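Local coordinates for protein putative secreted lipase (Streptomyces sp. W007, PDB 5H6B) that hydrolyses triacylglycerols as a thermostable, probably secreted lipase, likely through a Ser-His-Asp triad in an alpha/beta-hydrolase fold, at residues 50-53 / 54-58; 203-206 / 207-210; 231-234 / 235-239; 249-252 / 253-256. All coordinates share one frame; numbering follows the deposited sequence.

Contact 1 of 4, residues 50-53 / 54-58; sequences APYL and VNRGY
Tyr52 and Arg56 are brought together by two different first torsions. In Tyr52, CG stands opposite the backbone N (chi1 -178°). In Arg56, CG stands opposite the carbonyl carbon, and the chain then runs extended to NE, back along the helix. The guanidinium of Arg56 lies flat on one face of the Tyr52 ring, with the centres 3.5 Å apart and the planes at 6°. This is a stacked cation-pi pair. Arg56 CZ sits 3.3 Å from Tyr52 CZ. One N-H fixes the rotation of the guanidinium: Arg56 NH1 donates to Tyr52 O at 3.1 Å, and that oxygen lies at the guanidinium edge, in its plane. The same side chain thus uses a face for the ring and an edge for the carbonyl. The Tyr52 side chain also touches Phe243 and His244 of helix 240-250.

The last helical bonds are Val54 N to Ala50 O and Asn55 N to Pro51 O, both 2.9 Å. Beyond them Leu53 O takes Tyr58 N at 3.3 Å and a weak bond from Arg56 N. It also lies at the edge of the Tyr58 ring, 3.4 Å from CD1. Gly57 N returns to Val54 O at 3.1 Å. Gly57 has positive phi (89°) and is the C-prime residue. The bonds of Tyr58 and Gly57 form a Schellman motif, which ends helix 49-54 before strand 59-63.

Contact 2 of 4, residues 203-206 / 207-210; sequences VTPY and RTQY
Thr208 holds Pro205 O with two hydrogen bonds. Its OG1 donates at 2.7 Å to Pro205 O, nearly in line with the C=O bond, and its N donates at 3.1 Å from above the carbonyl plane. The hydroxyl reaches back because chi1 (60°) sets OG1 between the backbone N and the carbonyl carbon. Gln209 N donates to Tyr206 O at 3.0 Å. The Gln209 amide also spans the turn: NE2 meets a lone pair of Val203 O at 3.1 Å, with that oxygen in the amide plane.

Packing contacts run beside these bonds. Val203 CG1 packs on Gln209 CG at 3.5 Å. Tyr206 and Tyr210 lie side by side, and Tyr210 OH comes to the edge of the Tyr206 ring, 3.6 Å from CE1. Arg207 also runs alongside Tyr206. Its CG lies over one ring face, offset toward the rim, while its guanidinium is turned 39° from the ring.

The 3-10 turn sits in the loop between strands 191-196 and 216-220. Gln209 NE2 makes a weak second bond to Asp200, probably of the catalytic triad. Thr208 O accepts from the zinc ligand His139. Tyr210 packs on Val194 and Ala196 of strand 191-196, and on Asn218 and Leu220 of strand 216-220.

Contact 3 of 4, residues 231-234 / 235-239; sequences EHVA and IGTID
Thr237 OG1 donates to Val233 O at 2.7 Å, from above the carbonyl plane. Val233 O also takes a weak bond from Gly236 N. Ala234 O is a busier acceptor. Ile238 N reaches it in the carbonyl plane at 3.0 Å, Thr237 N comes from above that plane at 3.2 Å, and Asp239 N adds a weak bond. Ala234 CB meets Ile238 CG1 at 4.0 Å.

At the start of the weakly bonded helix 232-237 Glu231 is the N-cap. Both of its first torsions are near +55°, which folds the carboxylate back over the first turn. There OE1 takes Ala234 N at 2.8 Å on its syn side, and OE2 takes Val233 N at 2.9 Å from above the carboxylate plane. OE2 has a further donor in Gln201 NE2. Glu231 O accepts Ile235 N at 3.2 Å.

The ring of His232 is satisfied at both nitrogens, by Ser109 OG at NE2 and Asp200 at ND1. This is consistent with the catalytic triad of a lipase, with Ser109 probably on the nucleophile elbow. Asp239 is the N-cap of helix 240-250: OD1 takes Ala242 N and OD2 bonds Ser230 OG. Ile235 and Asp239 pack on Leu221 of helix 221-224.

Contact 4 of 4, residues 249-252 / 253-256; sequences ALDP and ARAT
Asp251 and Arg254 meet through their charged ends. Asp251 OD2 stands over the middle of one guanidinium face, 3.1 Å from Arg254 CZ. Asp251 OD1 lies 3.1 Å from Arg254 NH2, well out of the guanidinium plane. The carboxylate and guanidinium planes are 75° apart, so the acid is set steeply on the face of the base. The pair is a salt bridge of charges alone, and no N-H points at OD1.

The torsions place both groups. Asp251 holds CG opposite its backbone N (chi1 179°), and the carboxylate extends toward the turn that follows. Arg254 bends at chi2 and chi3, which folds its end over the carboxylate. Its CB also comes 3.5 Å from Asp251 OD2. Ala253 CB lies 3.8 Å from Asp251 OD1.

The backbone of the turn brings the two residues close. Arg254 N donates to Asp251 O at 3.1 Å, from above the carbonyl plane. Ala255 N makes a weak bond to Pro252 O at 3.4 Å. These bonds curl the chain just after helix 240-250.

Further out, Arg254 NH1 has a weak bond to Ala27 O, and both Asp251 and Arg254 touch His28. Pro252 packs on Arg191 of strand 191-196. Ala255 touches Asn248, whose side chain also bonds Thr256 O.

The site lies at the surface. With the charges meeting over a face, attraction here probably depends little on direction. Solvent would be expected to screen it.

How the contacts relate
All four contacts are local and follow in series along the chain; none nests in or crosses another. Contact 1 ends helix 49-54 and turns the chain into strand 59-63. Contact 2 closes a turn in the loop between strands 191-196 and 216-220. Contact 3 forms the short helix 232-237 and leads into helix 240-250. Contact 4 curls the chain at the end of that helix. Contacts 2 and 3 touch where Val203 CG2 packs on His232 CE1 at 3.6 Å, beside the probable active site. Contacts 1 and 4 touch through Tyr58 and Leu53 against Leu250 and Asp251. Contacts 1 and 2 lie on opposite sides of the chain's centre.

Contact 1 of 4, residues 50-53 / 54-58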
loop_
_atom_site.group_PDB
_atom_site.type_symbol
_atom_site.label_atom_id
_atom_site.label_comp_id
_atom_site.label_asym_id
_atom_site.label_seq_id
_atom_site.Cartn_x
_atom_site.Cartn_y
_atom_site.Cartn_z
ATOM N N ALA A 50 11.176 -2.012 3.758
ATOM C CA ALA A 50 11.149 -2.936 4.905
ATOM C C ALA A 50 12.381 -2.805 5.801
ATOM O O ALA A 50 12.215 -2.588 6.999
ATOM C CB ALA A 50 10.905 -4.385 4.494
ATOM N N PRO A 51 13.606 -2.881 5.233
ATOM C CA PRO A 51 14.803 -2.558 6.054
ATOM C C PRO A 51 14.808 -1.151 6.660
ATOM O O PRO A 51 15.283 -0.964 7.765
ATOM C CB PRO A 51 15.973 -2.663 5.062
ATOM C CG PRO A 51 15.477 -3.526 3.966
ATOM C CD PRO A 51 13.976 -3.320 3.878
ATOM N N TYR A 52 14.299 -0.172 5.921
ATOM C CA TYR A 52 14.209 1.204 6.403
ATOM C C TYR A 52 13.353 1.300 7.669
ATOM O O TYR A 52 13.696 2.026 8.596
ATOM C CB TYR A 52 13.635 2.061 5.283
ATOM C CG TYR A 52 13.488 3.537 5.529
ATOM C CD1 TYR A 52 12.372 4.042 6.216
ATOM C CD2 TYR A 52 14.423 4.447 5.009
ATOM C CE1 TYR A 52 12.214 5.401 6.412
ATOM C CE2 TYR A 52 14.265 5.811 5.197
ATOM C CZ TYR A 52 13.157 6.281 5.897
ATOM O OH TYR A 52 12.997 7.620 6.095
ATOM N N LEU A 53 12.249 0.560 7.703
ATOM C CA LEU A 53 11.402 0.505 8.887
ATOM C C LEU A 53 11.990 -0.377 9.981
ATOM O O LEU A 53 11.866 -0.048 11.158
ATOM C CB LEU A 53 9.993 0.035 8.538
ATOM C CG LEU A 53 9.218 1.004 7.647
ATOM C CD1 LEU A 53 7.838 0.430 7.356
ATOM C CD2 LEU A 53 9.118 2.383 8.280
ATOM N N VAL A 54 12.634 -1.477 9.604
ATOM C CA VAL A 54 13.314 -2.332 10.579
ATOM C C VAL A 54 14.380 -1.540 11.345
ATOM O O VAL A 54 14.513 -1.702 12.555
ATOM C CB VAL A 54 13.912 -3.595 9.917
ATOM C CG1 VAL A 54 14.861 -4.338 10.857
ATOM C CG2 VAL A 54 12.790 -4.528 9.486
ATOM N N ASN A 55 15.094 -0.656 10.650
ATOM C CA ASN A 55 16.128 0.187 11.273
ATOM C C ASN A 55 15.585 1.291 12.172
ATOM O O ASN A 55 16.350 1.886 12.917
ATOM C CB ASN A 55 17.022 0.845 10.212
ATOM C CG ASN A 55 17.785 -0.163 9.370
ATOM O OD1 ASN A 55 17.967 -1.322 9.758
ATOM N ND2 ASN A 55 18.223 0.273 8.199
ATOM N N ARG A 56 14.293 1.594 12.059
ATOM C CA ARG A 56 13.595 2.488 12.973
ATOM C C ARG A 56 12.795 1.735 14.055
ATOM O O ARG A 56 12.002 2.340 14.774
ATOM C CB ARG A 56 12.716 3.440 12.160
ATOM C CG ARG A 56 13.558 4.412 11.346
ATOM C CD ARG A 56 12.823 5.024 10.171
ATOM N NE ARG A 56 13.623 6.103 9.589
ATOM C CZ ARG A 56 14.690 5.948 8.801
ATOM N NH1 ARG A 56 15.125 4.736 8.430
ATOM N NH2 ARG A 56 15.328 7.030 8.366
ATOM N N GLY A 57 13.017 0.421 14.167
ATOM C CA GLY A 57 12.533 -0.388 15.288
ATOM C C GLY A 57 11.158 -1.018 15.174
ATOM O O GLY A 57 10.581 -1.388 16.184
ATOM N N TYR A 58 10.636 -1.152 13.958
ATOM C CA TYR A 58 9.334 -1.787 13.739
ATOM C C TYR A 58 9.491 -3.279 13.474
ATOM O O TYR A 58 10.484 -3.710 12.864
ATOM C CB TYR A 58 8.609 -1.151 12.536
ATOM C CG TYR A 58 8.193 0.300 12.732
ATOM C CD1 TYR A 58 9.083 1.343 12.464
ATOM C CD2 TYR A 58 6.909 0.628 13.171
ATOM C CE1 TYR A 58 8.712 2.666 12.633
ATOM C CE2 TYR A 58 6.533 1.955 13.355
ATOM C CZ TYR A 58 7.434 2.963 13.075
ATOM O OH TYR A 58 7.078 4.272 13.240
#

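Contact 2 of 4, residues 203-206 / 207-210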
loop_
_atom_site.group_PDB
_atom_site.type_symbol
_atom_site.label_atom_id
_atom_site.label_comp_id
_atom_site.label_asym_id
_atom_site.label_seq_id
_atom_site.Cartn_x
_atom_site.Cartn_y
_atom_site.Cartn_z
ATOM N N VAL A 203 -1.947 6.273 -12.792
ATOM C CA VAL A 203 -3.186 6.542 -12.058
ATOM C C VAL A 203 -3.412 8.035 -12.155
ATOM O O VAL A 203 -2.885 8.804 -11.341
ATOM C CB VAL A 203 -3.068 6.155 -10.570
ATOM C CG1 VAL A 203 -4.372 6.444 -9.843
ATOM C CG2 VAL A 203 -2.656 4.700 -10.415
ATOM N N THR A 204 -4.159 8.430 -13.180
ATOM C CA THR A 204 -4.411 9.826 -13.476
ATOM C C THR A 204 -5.924 10.101 -13.572
ATOM O O THR A 204 -6.703 9.183 -13.855
ATOM C CB THR A 204 -3.737 10.264 -14.786
ATOM O OG1 THR A 204 -4.211 9.451 -15.860
ATOM C CG2 THR A 204 -2.224 10.158 -14.679
ATOM N N PRO A 205 -6.351 11.339 -13.304
ATOM C CA PRO A 205 -5.504 12.398 -12.728
ATOM C C PRO A 205 -5.070 11.989 -11.318
ATOM O O PRO A 205 -5.809 11.275 -10.633
ATOM C CB PRO A 205 -6.428 13.625 -12.710
ATOM C CG PRO A 205 -7.581 13.275 -13.612
ATOM C CD PRO A 205 -7.739 11.792 -13.496
ATOM N N TYR A 206 -3.862 12.379 -10.920
ATOM C CA TYR A 206 -3.261 11.846 -9.678
ATOM C C TYR A 206 -4.072 12.167 -8.414
ATOM O O TYR A 206 -3.995 11.433 -7.432
ATOM C CB TYR A 206 -1.810 12.308 -9.525
ATOM C CG TYR A 206 -1.658 13.724 -9.063
ATOM C CD1 TYR A 206 -1.654 14.022 -7.699
ATOM C CD2 TYR A 206 -1.530 14.784 -9.979
ATOM C CE1 TYR A 206 -1.542 15.325 -7.245
ATOM C CE2 TYR A 206 -1.382 16.096 -9.527
ATOM C CZ TYR A 206 -1.392 16.351 -8.152
ATOM O OH TYR A 206 -1.257 17.624 -7.648
ATOM N N ARG A 207 -4.824 13.270 -8.451
ATOM C CA ARG A 207 -5.771 13.655 -7.384
ATOM C C ARG A 207 -6.816 12.598 -7.015
ATOM O O ARG A 207 -7.222 12.539 -5.869
ATOM C CB ARG A 207 -6.481 14.979 -7.738
ATOM C CG ARG A 207 -5.565 16.179 -7.586
ATOM C CD ARG A 207 -6.320 17.493 -7.656
ATOM N NE ARG A 207 -5.562 18.592 -7.049
ATOM C CZ ARG A 207 -4.626 19.327 -7.666
ATOM N NH1 ARG A 207 -4.279 19.108 -8.943
ATOM N NH2 ARG A 207 -4.022 20.308 -6.992
ATOM N N THR A 208 -7.206 11.748 -7.960
ATOM C CA THR A 208 -8.101 10.629 -7.657
ATOM C C THR A 208 -7.487 9.586 -6.699
ATOM O O THR A 208 -8.197 8.708 -6.197
ATOM C CB THR A 208 -8.554 9.877 -8.928
ATOM O OG1 THR A 208 -7.411 9.341 -9.615
ATOM C CG2 THR A 208 -9.348 10.797 -9.868
ATOM N N GLN A 209 -6.182 9.678 -6.451
ATOM C CA GLN A 209 -5.522 8.831 -5.459
ATOM C C GLN A 209 -5.876 9.274 -4.041
ATOM O O GLN A 209 -5.924 8.455 -3.129
ATOM C CB GLN A 209 -4.010 8.865 -5.643
ATOM C CG GLN A 209 -3.557 8.422 -7.028
ATOM C CD GLN A 209 -2.080 8.627 -7.226
ATOM O OE1 GLN A 209 -1.308 8.648 -6.265
ATOM N NE2 GLN A 209 -1.671 8.801 -8.475
ATOM N N TYR A 210 -6.117 10.579 -3.876
ATOM C CA TYR A 210 -6.448 11.166 -2.580
ATOM C C TYR A 210 -7.756 10.639 -2.011
ATOM O O TYR A 210 -8.695 10.368 -2.750
ATOM C CB TYR A 210 -6.548 12.691 -2.667
ATOM C CG TYR A 210 -5.270 13.434 -2.947
ATOM C CD1 TYR A 210 -4.017 12.925 -2.565
ATOM C CD2 TYR A 210 -5.310 14.696 -3.551
ATOM C CE1 TYR A 210 -2.861 13.642 -2.820
ATOM C CE2 TYR A 210 -4.154 15.419 -3.804
ATOM C CZ TYR A 210 -2.936 14.881 -3.428
ATOM O OH TYR A 210 -1.782 15.565 -3.675
#

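Contact 3 of 4, residues 231-234 / 235-239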
loop_
_atom_site.group_PDB
_atom_site.type_symbol
_atom_site.label_atom_id
_atom_site.label_comp_id
_atom_site.label_asym_id
_atom_site.label_seq_id
_atom_site.Cartn_x
_atom_site.Cartn_y
_atom_site.Cartn_z
ATOM N N GLU A 231 8.004 8.813 -10.456
ATOM C CA GLU A 231 6.740 8.409 -11.057
ATOM C C GLU A 231 6.132 7.257 -10.224
ATOM O O GLU A 231 6.519 7.046 -9.070
ATOM C CB GLU A 231 6.909 8.109 -12.562
ATOM C CG GLU A 231 8.024 7.136 -12.963
ATOM C CD GLU A 231 7.923 5.790 -12.273
ATOM O OE1 GLU A 231 8.714 5.540 -11.324
ATOM O OE2 GLU A 231 7.036 4.987 -12.651
ATOM N N HIS A 232 5.183 6.533 -10.799
ATOM C CA HIS A 232 4.342 5.615 -10.053
ATOM C C HIS A 232 5.121 4.473 -9.376
ATOM O O HIS A 232 4.846 4.131 -8.219
ATOM C CB HIS A 232 3.264 5.059 -10.977
ATOM C CG HIS A 232 2.270 4.183 -10.291
ATOM N ND1 HIS A 232 1.199 4.678 -9.578
ATOM C CD2 HIS A 232 2.175 2.832 -10.223
ATOM C CE1 HIS A 232 0.497 3.675 -9.084
ATOM N NE2 HIS A 232 1.061 2.544 -9.472
ATOM N N VAL A 233 6.084 3.898 -10.085
ATOM C CA VAL A 233 6.787 2.744 -9.558
ATOM C C VAL A 233 7.829 3.162 -8.527
ATOM O O VAL A 233 7.876 2.595 -7.441
ATOM C CB VAL A 233 7.377 1.867 -10.700
ATOM C CG1 VAL A 233 8.228 0.724 -10.143
ATOM C CG2 VAL A 233 6.224 1.299 -11.531
ATOM N N ALA A 234 8.620 4.168 -8.878
ATOM C CA ALA A 234 9.702 4.653 -8.046
ATOM C C ALA A 234 9.241 5.079 -6.663
ATOM O O ALA A 234 9.885 4.728 -5.670
ATOM C CB ALA A 234 10.420 5.811 -8.730
ATOM N N ILE A 235 8.126 5.809 -6.604
ATOM C CA ILE A 235 7.631 6.365 -5.340
ATOM C C ILE A 235 7.367 5.278 -4.281
ATOM O O ILE A 235 7.624 5.500 -3.106
ATOM C CB ILE A 235 6.397 7.286 -5.544
ATOM C CG1 ILE A 235 6.092 8.114 -4.278
ATOM C CG2 ILE A 235 5.159 6.508 -5.957
ATOM C CD1 ILE A 235 4.906 9.048 -4.458
ATOM N N GLY A 236 6.887 4.109 -4.691
ATOM C CA GLY A 236 6.639 3.022 -3.737
ATOM C C GLY A 236 7.711 1.966 -3.570
ATOM O O GLY A 236 7.541 1.041 -2.775
ATOM N N THR A 237 8.808 2.095 -4.303
ATOM C CA THR A 237 9.888 1.097 -4.292
ATOM C C THR A 237 11.204 1.654 -3.736
ATOM O O THR A 237 11.777 1.060 -2.837
ATOM C CB THR A 237 10.102 0.499 -5.718
ATOM O OG1 THR A 237 10.206 1.544 -6.682
ATOM C CG2 THR A 237 8.950 -0.372 -6.109
ATOM N N ILE A 238 11.661 2.797 -4.249
ATOM C CA ILE A 238 13.009 3.327 -3.950
ATOM C C ILE A 238 13.084 4.735 -3.338
ATOM O O ILE A 238 14.158 5.195 -2.960
ATOM C CB ILE A 238 13.861 3.349 -5.229
ATOM C CG1 ILE A 238 13.237 4.249 -6.295
ATOM C CG2 ILE A 238 14.037 1.932 -5.771
ATOM C CD1 ILE A 238 14.198 4.587 -7.412
ATOM N N ASP A 239 11.957 5.427 -3.248
ATOM C CA ASP A 239 11.965 6.824 -2.872
ATOM C C ASP A 239 12.002 6.988 -1.330
ATOM O O ASP A 239 11.001 6.791 -0.664
ATOM C CB ASP A 239 10.742 7.492 -3.507
ATOM C CG ASP A 239 10.804 8.983 -3.434
ATOM O OD1 ASP A 239 11.289 9.472 -2.396
ATOM O OD2 ASP A 239 10.386 9.657 -4.400
#

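Contact 4 of 4, residues 249-252 / 253-256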
loop_
_atom_site.group_PDB
_atom_site.type_symbol
_atom_site.label_atom_id
_atom_site.label_comp_id
_atom_site.label_asym_id
_atom_site.label_seq_id
_atom_site.Cartn_x
_atom_site.Cartn_y
_atom_site.Cartn_z
ATOM N N ALA A 249 3.969 9.137 9.342
ATOM C CA ALA A 249 2.598 8.653 9.541
ATOM C C ALA A 249 2.527 7.463 10.512
ATOM O O ALA A 249 1.558 7.327 11.255
ATOM C CB ALA A 249 1.964 8.284 8.215
ATOM N N LEU A 250 3.542 6.606 10.517
ATOM C CA LEU A 250 3.538 5.456 11.435
ATOM C C LEU A 250 3.835 5.820 12.903
ATOM O O LEU A 250 3.572 5.019 13.797
ATOM C CB LEU A 250 4.522 4.386 10.959
ATOM C CG LEU A 250 4.188 3.672 9.644
ATOM C CD1 LEU A 250 5.348 2.773 9.233
ATOM C CD2 LEU A 250 2.902 2.869 9.742
ATOM N N ASP A 251 4.407 7.000 13.140
ATOM C CA ASP A 251 4.696 7.488 14.498
ATOM C C ASP A 251 4.582 9.034 14.541
ATOM O O ASP A 251 5.595 9.742 14.616
ATOM C CB ASP A 251 6.084 7.001 14.909
ATOM C CG ASP A 251 6.489 7.461 16.291
ATOM O OD1 ASP A 251 5.624 7.855 17.098
ATOM O OD2 ASP A 251 7.699 7.422 16.557
ATOM N N PRO A 252 3.341 9.559 14.465
ATOM C CA PRO A 252 3.127 11.015 14.373
ATOM C C PRO A 252 3.718 11.836 15.537
ATOM O O PRO A 252 4.095 13.000 15.325
ATOM C CB PRO A 252 1.601 11.153 14.311
ATOM C CG PRO A 252 1.095 9.809 13.891
ATOM C CD PRO A 252 2.066 8.813 14.431
ATOM N N ALA A 253 3.833 11.221 16.720
ATOM C CA ALA A 253 4.486 11.836 17.881
ATOM C C ALA A 253 5.939 12.269 17.618
ATOM O O ALA A 253 6.339 13.337 18.062
ATOM C CB ALA A 253 4.418 10.896 19.081
ATOM N N ARG A 254 6.717 11.464 16.889
ATOM C CA ARG A 254 8.128 11.798 16.593
ATOM C C ARG A 254 8.390 12.212 15.131
ATOM O O ARG A 254 9.547 12.230 14.694
ATOM C CB ARG A 254 9.051 10.644 17.026
ATOM C CG ARG A 254 9.471 10.687 18.499
ATOM C CD ARG A 254 9.544 9.297 19.110
ATOM N NE ARG A 254 8.207 8.798 19.461
ATOM C CZ ARG A 254 7.856 7.511 19.614
ATOM N NH1 ARG A 254 8.726 6.511 19.442
ATOM N NH2 ARG A 254 6.597 7.212 19.931
ATOM N N ALA A 255 7.339 12.586 14.394
ATOM C CA ALA A 255 7.481 13.028 12.997
ATOM C C ALA A 255 8.314 14.297 12.904
ATOM O O ALA A 255 8.264 15.134 13.800
ATOM C CB ALA A 255 6.114 13.259 12.330
ATOM N N THR A 256 9.086 14.417 11.824
ATOM C CA THR A 256 9.848 15.634 11.497
ATOM C C THR A 256 9.616 15.957 10.020
ATOM O O THR A 256 9.431 15.045 9.209
ATOM C CB THR A 256 11.358 15.461 11.774
ATOM O OG1 THR A 256 11.894 14.414 10.949
ATOM C CG2 THR A 256 11.597 15.111 13.245
#